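Local coordinates for protein Baccell_00875 (PDB 5NO8) that probably acts as a polysaccharide lyase, cleaving the linkage to glucuronic acid and so removing L-rhamnose caps from complex arabinogalactan proteins, at residues A[264-269]-A[641-646]; A[260-265]-A[328-333]; A[577-582]-A[589-594]; A[620-625]-A[632-637]. All coordinates share one frame; numbering follows the deposited sequence.

Contact 1 (A[264-269]-A[641-646]); sequences KYVFEK and VVRNNL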
loop_
_atom_site.group_PDB
_atom_site.type_symbol
_atom_site.label_atom_id
_atom_site.label_comp_id
_atom_site.label_asym_id
_atom_site.label_seq_id
_atom_site.Cartn_x
_atom_site.Cartn_y
_atom_site.Cartn_z
ATOM N N LYS A 264 16.466 9.011 0.023
ATOM C CA LYS A 264 15.153 9.060 -0.615
ATOM C C LYS A 264 15.052 7.829 -1.474
ATOM O O LYS A 264 16.061 7.176 -1.690
ATOM C CB LYS A 264 15.053 10.241 -1.538
ATOM C CG LYS A 264 15.251 11.555 -0.875
ATOM C CD LYS A 264 14.723 12.654 -1.758
ATOM C CE LYS A 264 15.722 13.169 -2.745
ATOM N NZ LYS A 264 15.540 14.672 -2.774
ATOM N N TYR A 265 13.858 7.528 -1.967
ATOM C CA TYR A 265 13.672 6.382 -2.873
ATOM C C TYR A 265 13.297 6.757 -4.273
ATOM O O TYR A 265 13.304 5.907 -5.161
ATOM C CB TYR A 265 12.687 5.365 -2.258
ATOM C CG TYR A 265 13.258 4.845 -0.993
ATOM C CD1 TYR A 265 14.186 3.794 -0.995
ATOM C CD2 TYR A 265 12.940 5.444 0.239
ATOM C CE1 TYR A 265 14.787 3.365 0.180
ATOM C CE2 TYR A 265 13.519 5.003 1.422
ATOM C CZ TYR A 265 14.438 3.949 1.396
ATOM O OH TYR A 265 15.053 3.526 2.546
ATOM N N VAL A 266 12.983 8.031 -4.495
ATOM C CA VAL A 266 12.768 8.556 -5.825
ATOM C C VAL A 266 13.655 9.796 -5.957
ATOM O O VAL A 266 13.630 10.679 -5.091
ATOM C CB VAL A 266 11.294 8.927 -6.078
ATOM C CG1 VAL A 266 11.126 9.514 -7.468
ATOM C CG2 VAL A 266 10.406 7.707 -5.887
ATOM N N PHE A 267 14.451 9.817 -7.019
ATOM C CA PHE A 267 15.443 10.856 -7.291
ATOM C C PHE A 267 15.168 11.533 -8.615
ATOM O O PHE A 267 14.730 10.879 -9.544
ATOM C CB PHE A 267 16.815 10.210 -7.397
ATOM C CG PHE A 267 17.286 9.631 -6.123
ATOM C CD1 PHE A 267 17.917 10.442 -5.184
ATOM C CD2 PHE A 267 16.986 8.309 -5.791
ATOM C CE1 PHE A 267 18.326 9.936 -3.972
ATOM C CE2 PHE A 267 17.411 7.797 -4.572
ATOM C CZ PHE A 267 18.096 8.601 -3.674
ATOM N N GLU A 268 15.432 12.845 -8.705
ATOM C CA GLU A 268 15.539 13.523 -9.984
ATOM C C GLU A 268 16.933 13.316 -10.554
ATOM O O GLU A 268 17.917 13.218 -9.818
ATOM C CB GLU A 268 15.298 15.039 -9.843
ATOM C CG GLU A 268 13.923 15.379 -9.295
ATOM C CD GLU A 268 13.697 16.882 -9.291
ATOM O OE1 GLU A 268 14.650 17.621 -9.000
ATOM O OE2 GLU A 268 12.582 17.326 -9.591
ATOM N N LYS A 269 17.012 13.263 -11.876
ATOM C CA LYS A 269 18.275 13.039 -12.533
ATOM C C LYS A 269 19.262 14.121 -12.081
ATOM O O LYS A 269 18.911 15.302 -12.033
ATOM C CB LYS A 269 18.065 13.037 -14.033
ATOM C CG LYS A 269 19.286 12.626 -14.818
ATOM C CD LYS A 269 18.952 12.479 -16.297
ATOM C CE LYS A 269 18.975 13.826 -16.986
ATOM N NZ LYS A 269 18.644 13.594 -18.414
ATOM N N VAL A 641 6.105 10.137 1.477
ATOM C CA VAL A 641 4.921 9.391 1.031
ATOM C C VAL A 641 4.496 9.782 -0.396
ATOM O O VAL A 641 4.310 8.935 -1.269
ATOM C CB VAL A 641 3.699 9.590 1.976
ATOM C CG1 VAL A 641 2.469 8.931 1.382
ATOM C CG2 VAL A 641 3.987 9.038 3.349
ATOM N N VAL A 642 4.336 11.078 -0.638
ATOM C CA VAL A 642 3.836 11.538 -1.925
ATOM C C VAL A 642 4.883 11.375 -3.031
ATOM O O VAL A 642 4.516 11.068 -4.161
ATOM C CB VAL A 642 3.211 12.957 -1.848
ATOM C CG1 VAL A 642 2.068 12.950 -0.822
ATOM C CG2 VAL A 642 4.246 14.051 -1.533
ATOM N N ARG A 643 6.160 11.530 -2.695
ATOM C CA ARG A 643 7.267 11.305 -3.630
ATOM C C ARG A 643 7.262 9.862 -4.157
ATOM O O ARG A 643 7.427 9.605 -5.360
ATOM C CB ARG A 643 8.585 11.618 -2.921
ATOM C CG ARG A 643 9.804 11.272 -3.688
ATOM C CD ARG A 643 10.998 12.034 -3.147
ATOM N NE ARG A 643 11.268 11.618 -1.781
ATOM C CZ ARG A 643 11.347 12.392 -0.703
ATOM N NH1 ARG A 643 11.218 13.709 -0.772
ATOM N NH2 ARG A 643 11.642 11.844 0.466
ATOM N N ASN A 644 6.985 8.921 -3.261
ATOM C CA ASN A 644 7.048 7.514 -3.640
ATOM C C ASN A 644 5.912 7.117 -4.578
ATOM O O ASN A 644 6.051 6.156 -5.335
ATOM C CB ASN A 644 7.134 6.637 -2.394
ATOM C CG ASN A 644 8.454 6.782 -1.681
ATOM O OD1 ASN A 644 9.425 7.299 -2.246
ATOM N ND2 ASN A 644 8.498 6.380 -0.420
ATOM N N ASN A 645 4.807 7.867 -4.561
ATOM C CA ASN A 645 3.741 7.635 -5.488
ATOM C C ASN A 645 4.007 8.189 -6.886
ATOM O O ASN A 645 3.241 7.953 -7.806
ATOM C CB ASN A 645 2.417 8.147 -4.934
ATOM C CG ASN A 645 1.788 7.206 -3.952
ATOM O OD1 ASN A 645 0.793 6.556 -4.285
ATOM N ND2 ASN A 645 2.319 7.150 -2.734
ATOM N N LEU A 646 5.107 8.899 -7.077
ATOM C CA LEU A 646 5.447 9.375 -8.413
ATOM C C LEU A 646 5.724 8.270 -9.397
ATOM O O LEU A 646 5.676 8.514 -10.597
ATOM C CB LEU A 646 6.635 10.337 -8.396
ATOM C CG LEU A 646 6.390 11.665 -7.688
ATOM C CD1 LEU A 646 7.710 12.397 -7.579
ATOM C CD2 LEU A 646 5.339 12.487 -8.417
HETATM O O HOH W 1 11.383 8.784 -1.187
#

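Contact 2 (A[260-265]-A[328-333]); sequences VSCNKY and THADCL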
loop_
_atom_site.group_PDB
_atom_site.type_symbol
_atom_site.label_atom_id
_atom_site.label_comp_id
_atom_site.label_asym_id
_atom_site.label_seq_id
_atom_site.Cartn_x
_atom_site.Cartn_y
_atom_site.Cartn_z
ATOM N N VAL A 260 19.001 -1.780 5.467
ATOM C CA VAL A 260 19.365 -0.880 4.389
ATOM C C VAL A 260 18.372 0.263 4.355
ATOM O O VAL A 260 17.182 0.064 4.529
ATOM C CB VAL A 260 19.391 -1.631 3.053
ATOM C CG1 VAL A 260 19.701 -0.707 1.892
ATOM C CG2 VAL A 260 20.466 -2.694 3.122
ATOM N N SER A 261 18.877 1.471 4.101
ATOM C CA SER A 261 18.019 2.615 3.906
ATOM C C SER A 261 18.702 3.598 2.952
ATOM O O SER A 261 19.929 3.641 2.872
ATOM C CB SER A 261 17.724 3.303 5.237
ATOM O OG SER A 261 18.930 3.556 5.929
ATOM N N CYS A 262 17.885 4.418 2.305
ATOM C CA CYS A 262 18.356 5.451 1.383
ATOM C C CYS A 262 17.859 6.797 1.872
ATOM O O CYS A 262 16.855 6.885 2.560
ATOM C CB CYS A 262 17.822 5.211 -0.023
ATOM S SG CYS A 262 18.241 3.580 -0.696
ATOM N N ASN A 263 18.534 7.870 1.464
ATOM C CA ASN A 263 18.086 9.203 1.840
ATOM C C ASN A 263 16.706 9.493 1.242
ATOM O O ASN A 263 15.884 10.152 1.880
ATOM C CB ASN A 263 19.138 10.280 1.504
ATOM C CG ASN A 263 19.447 10.371 0.032
ATOM O OD1 ASN A 263 19.735 9.370 -0.612
ATOM N ND2 ASN A 263 19.336 11.572 -0.528
ATOM N N LYS A 264 16.466 9.011 0.023
ATOM C CA LYS A 264 15.153 9.060 -0.615
ATOM C C LYS A 264 15.052 7.829 -1.474
ATOM O O LYS A 264 16.061 7.176 -1.690
ATOM C CB LYS A 264 15.053 10.241 -1.538
ATOM C CG LYS A 264 15.251 11.555 -0.875
ATOM C CD LYS A 264 14.723 12.654 -1.758
ATOM C CE LYS A 264 15.722 13.169 -2.745
ATOM N NZ LYS A 264 15.540 14.672 -2.774
ATOM N N TYR A 265 13.858 7.528 -1.967
ATOM C CA TYR A 265 13.672 6.382 -2.873
ATOM C C TYR A 265 13.297 6.757 -4.273
ATOM O O TYR A 265 13.304 5.907 -5.161
ATOM C CB TYR A 265 12.687 5.365 -2.258
ATOM C CG TYR A 265 13.258 4.845 -0.993
ATOM C CD1 TYR A 265 14.186 3.794 -0.995
ATOM C CD2 TYR A 265 12.940 5.444 0.239
ATOM C CE1 TYR A 265 14.787 3.365 0.180
ATOM C CE2 TYR A 265 13.519 5.003 1.422
ATOM C CZ TYR A 265 14.438 3.949 1.396
ATOM O OH TYR A 265 15.053 3.526 2.546
ATOM N N THR A 328 21.748 -8.323 0.062
ATOM C CA THR A 328 20.452 -7.649 0.207
ATOM C C THR A 328 20.445 -6.447 -0.703
ATOM O O THR A 328 21.457 -6.161 -1.346
ATOM C CB THR A 328 20.146 -7.316 1.699
ATOM O OG1 THR A 328 18.782 -6.892 1.857
ATOM C CG2 THR A 328 21.050 -6.255 2.287
ATOM N N HIS A 329 19.315 -5.752 -0.781
ATOM C CA HIS A 329 19.161 -4.665 -1.726
ATOM C C HIS A 329 18.223 -3.548 -1.268
ATOM O O HIS A 329 17.551 -3.653 -0.232
ATOM C CB HIS A 329 18.690 -5.229 -3.073
ATOM C CG HIS A 329 17.211 -5.474 -3.156
ATOM N ND1 HIS A 329 16.590 -6.517 -2.514
ATOM C CD2 HIS A 329 16.233 -4.776 -3.778
ATOM C CE1 HIS A 329 15.291 -6.478 -2.782
ATOM N NE2 HIS A 329 15.046 -5.430 -3.543
ATOM N N ALA A 330 18.256 -2.478 -2.053
ATOM C CA ALA A 330 17.281 -1.395 -2.024
ATOM C C ALA A 330 16.798 -1.095 -3.433
ATOM O O ALA A 330 17.559 -1.230 -4.390
ATOM C CB ALA A 330 17.882 -0.154 -1.419
ATOM N N ASP A 331 15.522 -0.706 -3.556
ATOM C CA ASP A 331 14.906 -0.377 -4.857
ATOM C C ASP A 331 14.606 1.130 -4.914
ATOM O O ASP A 331 13.814 1.631 -4.108
ATOM C CB ASP A 331 13.605 -1.134 -5.057
ATOM C CG ASP A 331 13.797 -2.638 -5.129
ATOM O OD1 ASP A 331 14.667 -3.089 -5.919
ATOM O OD2 ASP A 331 13.057 -3.366 -4.407
ATOM N N CYS A 332 15.249 1.831 -5.848
ATOM C CA CYS A 332 15.077 3.258 -6.062
ATOM C C CYS A 332 14.636 3.523 -7.496
ATOM O O CYS A 332 14.802 2.675 -8.385
ATOM C CB CYS A 332 16.373 4.015 -5.806
ATOM S SG CYS A 332 16.934 3.823 -4.112
ATOM N N LEU A 333 14.091 4.719 -7.716
ATOM C CA LEU A 333 13.655 5.148 -9.033
ATOM C C LEU A 333 14.267 6.505 -9.332
ATOM O O LEU A 333 14.297 7.373 -8.457
ATOM C CB LEU A 333 12.123 5.286 -9.076
ATOM C CG LEU A 333 11.477 5.712 -10.379
ATOM C CD1 LEU A 333 11.652 4.682 -11.475
ATOM C CD2 LEU A 333 9.976 5.978 -10.179
#

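Contact 3 (A[577-582]-A[589-594]); sequences AFNGFQ and EVAIRH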
loop_
_atom_site.group_PDB
_atom_site.type_symbol
_atom_site.label_atom_id
_atom_site.label_comp_id
_atom_site.label_asym_id
_atom_site.label_seq_id
_atom_site.Cartn_x
_atom_site.Cartn_y
_atom_site.Cartn_z
ATOM N N ALA A 577 0.429 2.264 11.544
ATOM C CA ALA A 577 0.601 0.808 11.508
ATOM C C ALA A 577 0.398 0.191 10.109
ATOM O O ALA A 577 0.922 -0.894 9.816
ATOM C CB ALA A 577 -0.319 0.145 12.526
ATOM N N PHE A 578 -0.338 0.887 9.246
ATOM C CA PHE A 578 -0.555 0.441 7.868
ATOM C C PHE A 578 0.706 0.489 6.998
ATOM O O PHE A 578 0.694 -0.090 5.904
ATOM C CB PHE A 578 -1.608 1.316 7.178
ATOM C CG PHE A 578 -3.023 1.069 7.628
ATOM C CD1 PHE A 578 -3.801 0.107 6.986
ATOM C CD2 PHE A 578 -3.594 1.831 8.633
ATOM C CE1 PHE A 578 -5.123 -0.093 7.365
ATOM C CE2 PHE A 578 -4.936 1.643 9.010
ATOM C CZ PHE A 578 -5.677 0.661 8.396
ATOM N N ASN A 579 1.734 1.193 7.457
ATOM C CA ASN A 579 2.882 1.574 6.625
ATOM C C ASN A 579 4.158 0.899 7.089
ATOM O O ASN A 579 4.513 0.922 8.289
ATOM C CB ASN A 579 3.153 3.070 6.726
ATOM C CG ASN A 579 2.101 3.918 6.062
ATOM O OD1 ASN A 579 1.029 3.464 5.690
ATOM N ND2 ASN A 579 2.404 5.191 5.943
ATOM N N GLY A 580 4.916 0.384 6.121
ATOM C CA GLY A 580 6.204 -0.198 6.417
ATOM C C GLY A 580 7.344 0.792 6.216
ATOM O O GLY A 580 7.120 1.963 5.833
ATOM N N PHE A 581 8.567 0.330 6.488
ATOM C CA PHE A 581 9.783 1.135 6.294
ATOM C C PHE A 581 10.761 0.440 5.357
ATOM O O PHE A 581 11.965 0.747 5.378
ATOM C CB PHE A 581 10.437 1.505 7.635
ATOM C CG PHE A 581 10.772 0.319 8.494
ATOM C CD1 PHE A 581 11.967 -0.373 8.330
ATOM C CD2 PHE A 581 9.872 -0.118 9.466
ATOM C CE1 PHE A 581 12.262 -1.479 9.123
ATOM C CE2 PHE A 581 10.164 -1.227 10.246
ATOM C CZ PHE A 581 11.341 -1.909 10.059
ATOM N N GLN A 582 10.250 -0.456 4.506
ATOM C CA GLN A 582 11.104 -1.217 3.602
ATOM C C GLN A 582 11.865 -0.267 2.657
ATOM O O GLN A 582 11.314 0.780 2.240
ATOM C CB GLN A 582 10.306 -2.174 2.735
ATOM C CG GLN A 582 9.495 -3.221 3.469
ATOM C CD GLN A 582 8.086 -2.789 3.748
ATOM O OE1 GLN A 582 7.845 -1.603 4.051
ATOM N NE2 GLN A 582 7.139 -3.718 3.644
ATOM N N GLU A 589 6.877 3.882 3.678
ATOM C CA GLU A 589 5.763 4.703 4.146
ATOM C C GLU A 589 4.548 4.668 3.210
ATOM O O GLU A 589 3.818 5.631 3.093
ATOM C CB GLU A 589 6.214 6.130 4.449
ATOM C CG GLU A 589 7.325 6.221 5.472
ATOM C CD GLU A 589 7.324 7.580 6.177
ATOM O OE1 GLU A 589 8.022 8.479 5.655
ATOM O OE2 GLU A 589 6.614 7.734 7.218
ATOM N N VAL A 590 4.321 3.529 2.570
ATOM C CA VAL A 590 3.205 3.337 1.668
ATOM C C VAL A 590 2.236 2.338 2.287
ATOM O O VAL A 590 2.538 1.157 2.463
ATOM C CB VAL A 590 3.690 2.809 0.307
ATOM C CG1 VAL A 590 2.527 2.527 -0.629
ATOM C CG2 VAL A 590 4.671 3.805 -0.348
ATOM N N ALA A 591 1.019 2.791 2.532
ATOM C CA ALA A 591 0.044 1.950 3.192
ATOM C C ALA A 591 -0.281 0.656 2.447
ATOM O O ALA A 591 -0.470 0.641 1.215
ATOM C CB ALA A 591 -1.226 2.736 3.399
ATOM N N ILE A 592 -0.451 -0.408 3.228
ATOM C CA ILE A 592 -0.955 -1.646 2.707
ATOM C C ILE A 592 -2.350 -1.412 2.146
ATOM O O ILE A 592 -3.240 -0.944 2.847
ATOM C CB ILE A 592 -1.050 -2.738 3.780
ATOM C CG1 ILE A 592 0.342 -3.115 4.312
ATOM C CG2 ILE A 592 -1.760 -3.975 3.202
ATOM C CD1 ILE A 592 0.284 -3.876 5.620
ATOM N N ARG A 593 -2.489 -1.697 0.862
ATOM C CA ARG A 593 -3.754 -1.711 0.133
ATOM C C ARG A 593 -3.629 -2.861 -0.859
ATOM O O ARG A 593 -2.534 -3.151 -1.355
ATOM C CB ARG A 593 -4.002 -0.380 -0.581
ATOM C CG ARG A 593 -3.950 0.829 0.347
ATOM C CD ARG A 593 -4.264 2.176 -0.331
ATOM N NE ARG A 593 -5.524 2.106 -1.055
ATOM C CZ ARG A 593 -6.738 2.192 -0.497
ATOM N NH1 ARG A 593 -6.884 2.449 0.794
ATOM N NH2 ARG A 593 -7.807 2.028 -1.243
ATOM N N HIS A 594 -4.714 -3.562 -1.122
ATOM C CA HIS A 594 -4.612 -4.835 -1.854
ATOM C C HIS A 594 -5.859 -5.267 -2.630
ATOM O O HIS A 594 -6.040 -6.447 -2.930
ATOM C CB HIS A 594 -4.117 -5.947 -0.925
ATOM C CG HIS A 594 -4.993 -6.194 0.270
ATOM N ND1 HIS A 594 -6.288 -6.679 0.170
ATOM C CD2 HIS A 594 -4.756 -6.022 1.585
ATOM C CE1 HIS A 594 -6.796 -6.795 1.382
ATOM N NE2 HIS A 594 -5.880 -6.435 2.261
HETATM O O HOH W 2 4.629 6.058 7.587
HETATM O O HOH W 3 4.515 -0.373 3.345
#

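Contact 4 (A[620-625]-A[632-637]); sequences AVYYYY and SSYQKR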
loop_
_atom_site.group_PDB
_atom_site.type_symbol
_atom_site.label_atom_id
_atom_site.label_comp_id
_atom_site.label_asym_id
_atom_site.label_seq_id
_atom_site.Cartn_x
_atom_site.Cartn_y
_atom_site.Cartn_z
ATOM N N ALA A 620 -1.079 13.393 3.262
ATOM C CA ALA A 620 -1.883 14.564 3.623
ATOM C C ALA A 620 -2.027 14.698 5.134
ATOM O O ALA A 620 -1.832 15.782 5.691
ATOM C CB ALA A 620 -3.229 14.518 2.966
ATOM N N VAL A 621 -2.326 13.581 5.803
ATOM C CA VAL A 621 -2.428 13.556 7.243
ATOM C C VAL A 621 -1.156 14.021 7.919
ATOM O O VAL A 621 -1.214 14.808 8.879
ATOM C CB VAL A 621 -2.800 12.146 7.766
ATOM C CG1 VAL A 621 -2.614 12.052 9.288
ATOM C CG2 VAL A 621 -4.215 11.789 7.354
ATOM N N TYR A 622 -0.000 13.514 7.465
ATOM C CA TYR A 622 1.275 13.886 8.044
ATOM C C TYR A 622 1.555 15.374 7.846
ATOM O O TYR A 622 2.077 16.018 8.753
ATOM C CB TYR A 622 2.428 13.085 7.435
ATOM C CG TYR A 622 2.470 11.617 7.761
ATOM C CD1 TYR A 622 1.671 11.060 8.780
ATOM C CD2 TYR A 622 3.323 10.765 7.063
ATOM C CE1 TYR A 622 1.749 9.714 9.087
ATOM C CE2 TYR A 622 3.388 9.417 7.370
ATOM C CZ TYR A 622 2.616 8.909 8.392
ATOM O OH TYR A 622 2.653 7.559 8.680
ATOM N N TYR A 623 1.199 15.886 6.670
ATOM C CA TYR A 623 1.289 17.330 6.356
ATOM C C TYR A 623 0.442 18.169 7.332
ATOM O O TYR A 623 0.945 19.129 7.954
ATOM C CB TYR A 623 0.890 17.557 4.896
ATOM C CG TYR A 623 0.469 18.957 4.529
ATOM C CD1 TYR A 623 1.418 19.941 4.238
ATOM C CD2 TYR A 623 -0.876 19.283 4.425
ATOM C CE1 TYR A 623 1.020 21.232 3.888
ATOM C CE2 TYR A 623 -1.283 20.550 4.082
ATOM C CZ TYR A 623 -0.338 21.518 3.831
ATOM O OH TYR A 623 -0.784 22.770 3.492
ATOM N N TYR A 624 -0.811 17.780 7.507
ATOM C CA TYR A 624 -1.682 18.508 8.445
ATOM C C TYR A 624 -1.206 18.357 9.884
ATOM O O TYR A 624 -1.267 19.314 10.661
ATOM C CB TYR A 624 -3.135 18.068 8.341
ATOM C CG TYR A 624 -3.852 18.437 7.070
ATOM C CD1 TYR A 624 -3.970 19.764 6.673
ATOM C CD2 TYR A 624 -4.448 17.469 6.276
ATOM C CE1 TYR A 624 -4.632 20.112 5.522
ATOM C CE2 TYR A 624 -5.122 17.807 5.128
ATOM C CZ TYR A 624 -5.199 19.144 4.750
ATOM O OH TYR A 624 -5.861 19.480 3.620
ATOM N N TYR A 625 -0.746 17.164 10.261
ATOM C CA TYR A 625 -0.273 16.927 11.611
ATOM C C TYR A 625 0.940 17.833 11.929
ATOM O O TYR A 625 1.052 18.347 13.048
ATOM C CB TYR A 625 0.063 15.450 11.805
ATOM C CG TYR A 625 0.550 15.120 13.175
ATOM C CD1 TYR A 625 -0.343 14.893 14.211
ATOM C CD2 TYR A 625 1.903 15.067 13.454
ATOM C CE1 TYR A 625 0.111 14.595 15.491
ATOM C CE2 TYR A 625 2.368 14.782 14.731
ATOM C CZ TYR A 625 1.464 14.535 15.746
ATOM O OH TYR A 625 1.930 14.253 17.014
ATOM N N SER A 632 8.145 19.052 12.466
ATOM C CA SER A 632 8.531 19.061 11.059
ATOM C C SER A 632 9.031 17.701 10.535
ATOM O O SER A 632 9.125 17.523 9.311
ATOM C CB SER A 632 9.578 20.136 10.805
ATOM O OG SER A 632 10.786 19.787 11.442
ATOM N N SER A 633 9.331 16.757 11.434
ATOM C CA SER A 633 9.658 15.387 11.015
ATOM C C SER A 633 8.475 14.805 10.226
ATOM O O SER A 633 8.676 14.035 9.301
ATOM C CB SER A 633 10.089 14.474 12.193
ATOM O OG SER A 633 8.990 14.084 13.031
ATOM N N TYR A 634 7.251 15.179 10.593
ATOM C CA TYR A 634 6.077 14.757 9.855
ATOM C C TYR A 634 5.933 15.369 8.486
ATOM O O TYR A 634 5.433 14.689 7.586
ATOM C CB TYR A 634 4.802 14.905 10.687
ATOM C CG TYR A 634 4.639 13.720 11.605
ATOM C CD1 TYR A 634 5.232 13.698 12.871
ATOM C CD2 TYR A 634 3.947 12.590 11.183
ATOM C CE1 TYR A 634 5.112 12.585 13.713
ATOM C CE2 TYR A 634 3.814 11.483 12.016
ATOM C CZ TYR A 634 4.400 11.492 13.278
ATOM O OH TYR A 634 4.258 10.394 14.081
ATOM N N GLN A 635 6.389 16.613 8.294
ATOM C CA GLN A 635 6.425 17.179 6.967
ATOM C C GLN A 635 7.409 16.420 6.057
ATOM O O GLN A 635 7.099 16.206 4.881
ATOM C CB GLN A 635 6.735 18.690 6.992
ATOM C CG GLN A 635 6.864 19.369 5.628
ATOM C CD GLN A 635 5.646 19.234 4.746
ATOM O OE1 GLN A 635 4.523 19.045 5.224
ATOM N NE2 GLN A 635 5.854 19.326 3.442
ATOM N N LYS A 636 8.561 16.030 6.584
ATOM C CA LYS A 636 9.525 15.245 5.800
ATOM C C LYS A 636 8.923 13.884 5.445
ATOM O O LYS A 636 9.105 13.380 4.331
ATOM C CB LYS A 636 10.830 15.062 6.553
ATOM C CG LYS A 636 11.549 16.364 6.844
ATOM C CD LYS A 636 11.947 17.079 5.580
ATOM C CE LYS A 636 13.056 18.070 5.883
ATOM N NZ LYS A 636 13.341 18.892 4.674
ATOM N N ARG A 637 8.195 13.301 6.389
ATOM C CA ARG A 637 7.484 12.050 6.117
ATOM C C ARG A 637 6.389 12.187 5.078
ATOM O O ARG A 637 6.276 11.367 4.160
ATOM C CB ARG A 637 6.994 11.430 7.409
ATOM C CG ARG A 637 8.165 10.963 8.253
ATOM C CD ARG A 637 7.711 10.542 9.632
ATOM N NE ARG A 637 6.869 9.350 9.562
ATOM C CZ ARG A 637 6.335 8.746 10.617
ATOM N NH1 ARG A 637 6.532 9.224 11.855
ATOM N NH2 ARG A 637 5.587 7.674 10.429
HETATM O O HOH W 2 4.629 6.058 7.587
HETATM O O HOH W 4 3.174 20.614 6.937
#

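Contact 1 (A[264-269]-A[641-646])
Lys264 and Val266 meet Arg643 and Asn644 in a buried strand-to-helix contact at a domain interface, where strand 266-268, at one edge of a mixed beta sheet, lies against helix 632-644 of the helical part of the protein. On the helix side an arginine supplies most of the contact surface. Arg643 CG lies 3.7 Å from Val266 CB, and beyond it CD passes the carbonyl oxygen of Val266. With CG anti to the backbone N and a bend at chi3 (64°), the arginine crosses Lys264 at about a right angle. Lys264 CD sits over the centre of one guanidinium face, 3.5 Å from Arg643 CZ. The lysine carries its charge onward to a salt bridge with Glu271, which would ease any repulsion between the two cations. Apolar closure continues at longer range from Val266 CG1 to Leu646 CD1. Val266 N, by contrast, is buried with no partner in the model. Asn644 ND2 is hydrogen-bonded to Asn588 O. The polar join is made by one water, lying in the guanidinium plane: it accepts from Tyr265 N and from Arg643 NE, and donates to Asn644 OD1 at 2.7 Å.

Contact 2 (A[260-265]-A[328-333])
A curled beta sheet folding over on itself, in the manner of a sandwich, brings Val260, Cys262 and Tyr265 against strand 326-335. Strand 259-262 forms one edge of this sheet, and after a short crossing the chain joins the other edge as strand 266-268, beside 326-335. Where the two strands face each other their axes are 7.2 Å apart and run nearly parallel, at 23°. Side chains fill the space. Val260 CG1 touches Ala330 CB, while its CG2 slides past Thr328 CG2 at 3.7 Å; the threonine's OG1, anti to its own N, is instead hydrogen-bonded to Gly170 O. Next along, Cys262 SG lies 3.7 Å from Cys332 SG, far too long for a disulfide. At the crossing the facing mode gives way to sheet pairing: Leu333 N donates to Tyr265 O at 2.9 Å. The Tyr265 ring turns back beside both strands, Asp331 O standing at its edge 3.8 Å from CD1, and its OH accepts the N-H of Cys262 in a fairly straight bond (161°). Replaced by an alanine, Tyr265 would probably leave Cys262 N without its acceptor and uncover the flank of Cys332 SG. The chemistry thus implies an apolar, sulfur-bearing interior between the layers, with directional bonding taking over where the chain changes edge.

Contact 3 (A[577-582]-A[589-594])
The two flat groups of Phe578 and Asn579 are set differently against 589-594. The phenyl ring leans obliquely by the carbonyl of Ile592 and meets the ring of His164 outside, whereas the carboxamide lies along the backbone from Glu589 to Ala591. With CG beside its own backbone N (chi1 -70°), Asn579 brings OD1 to 3.1 Å from Ala591 CA. At the other end ND2 is 3.2 Å from Glu589 O, but at an angle too poor for a hydrogen bond. It donates instead to a water that in turn donates a hydrogen bond to Glu589 OE2, 2.6 Å away. Backbone bonds flank the amide: Ile592 N reaches Phe578 O at 2.9 Å and nearly straight (164°), and Glu589 N reaches Gly580 O. A second water joins Gly580 N to Val590 O. The loop between helices 562-576 and 596-600 is thus pinned across its base mainly through backbone and water, leaving the Glu589 carboxylate to bind Arg637 and Asn640 of helix 632-644.

Contact 4 (A[620-625]-A[632-637])
Tyr622, Tyr625 and Tyr634 are turned across one another in two successive T-shaped stacks, a small aromatic cluster between antiparallel helices. Tyr634 plays both parts. Its edge points at the face of Tyr622, the planes 74° apart, with CD2 coming to 3.6 Å from Tyr622 CD1. Its own face receives the edge of Tyr625 at 62°, and Tyr625 CD2 lies 3.6 Å from Tyr634 CG. On its CD2 side the Tyr622 ring meets Arg637 CB, and from there the arginine runs obliquely along the ring toward the hydroxyl. Tyr622 OH shares a hydrogen bond of 2.7 Å with a water lying in the ring plane, which Arg637 NH2 reaches only weakly; the guanidinium is held chiefly by Glu589 and Glu576. An alanine in place of Tyr622 is likely to leave the edge of Tyr634 without its facing ring and the water without its hydroxyl partner. Farther round the helix, a bend at chi2 (58°) lays Gln635 beside Tyr623, so that OE1 stands at the ring edge, 3.4 Å from CD1. That oxygen also accepts a hydrogen bond from a water that donates to Tyr623 O as well, while the amide nitrogen turns to Glu639 and Val690. Such close antiparallel packing is that of a helical hairpin, formed here by helices 615-629 and 632-644 in the helical domain.

In the fold
Helix 632-644 links contacts 1 and 4: its early turns pair with helix 615-629, and its later residues meet the sheet domain. Contact 4 lies toward the surface and relies on aromatic edges and faces, while contact 1 is buried and turns on the methylenes and guanidinium face of an arginine and a bridging water. Contact 2 shares Lys264 and Tyr265 with contact 1 and continues into the same sheet, where Phe267 N approaches Leu333 O; it is partly buried and largely apolar. Contact 3, also buried and closest to the centre of the chain, depends on backbone bonds and waters. It joins contact 4 through the Glu589–Arg637 salt bridge and a common water, and touches contact 1 at Val641.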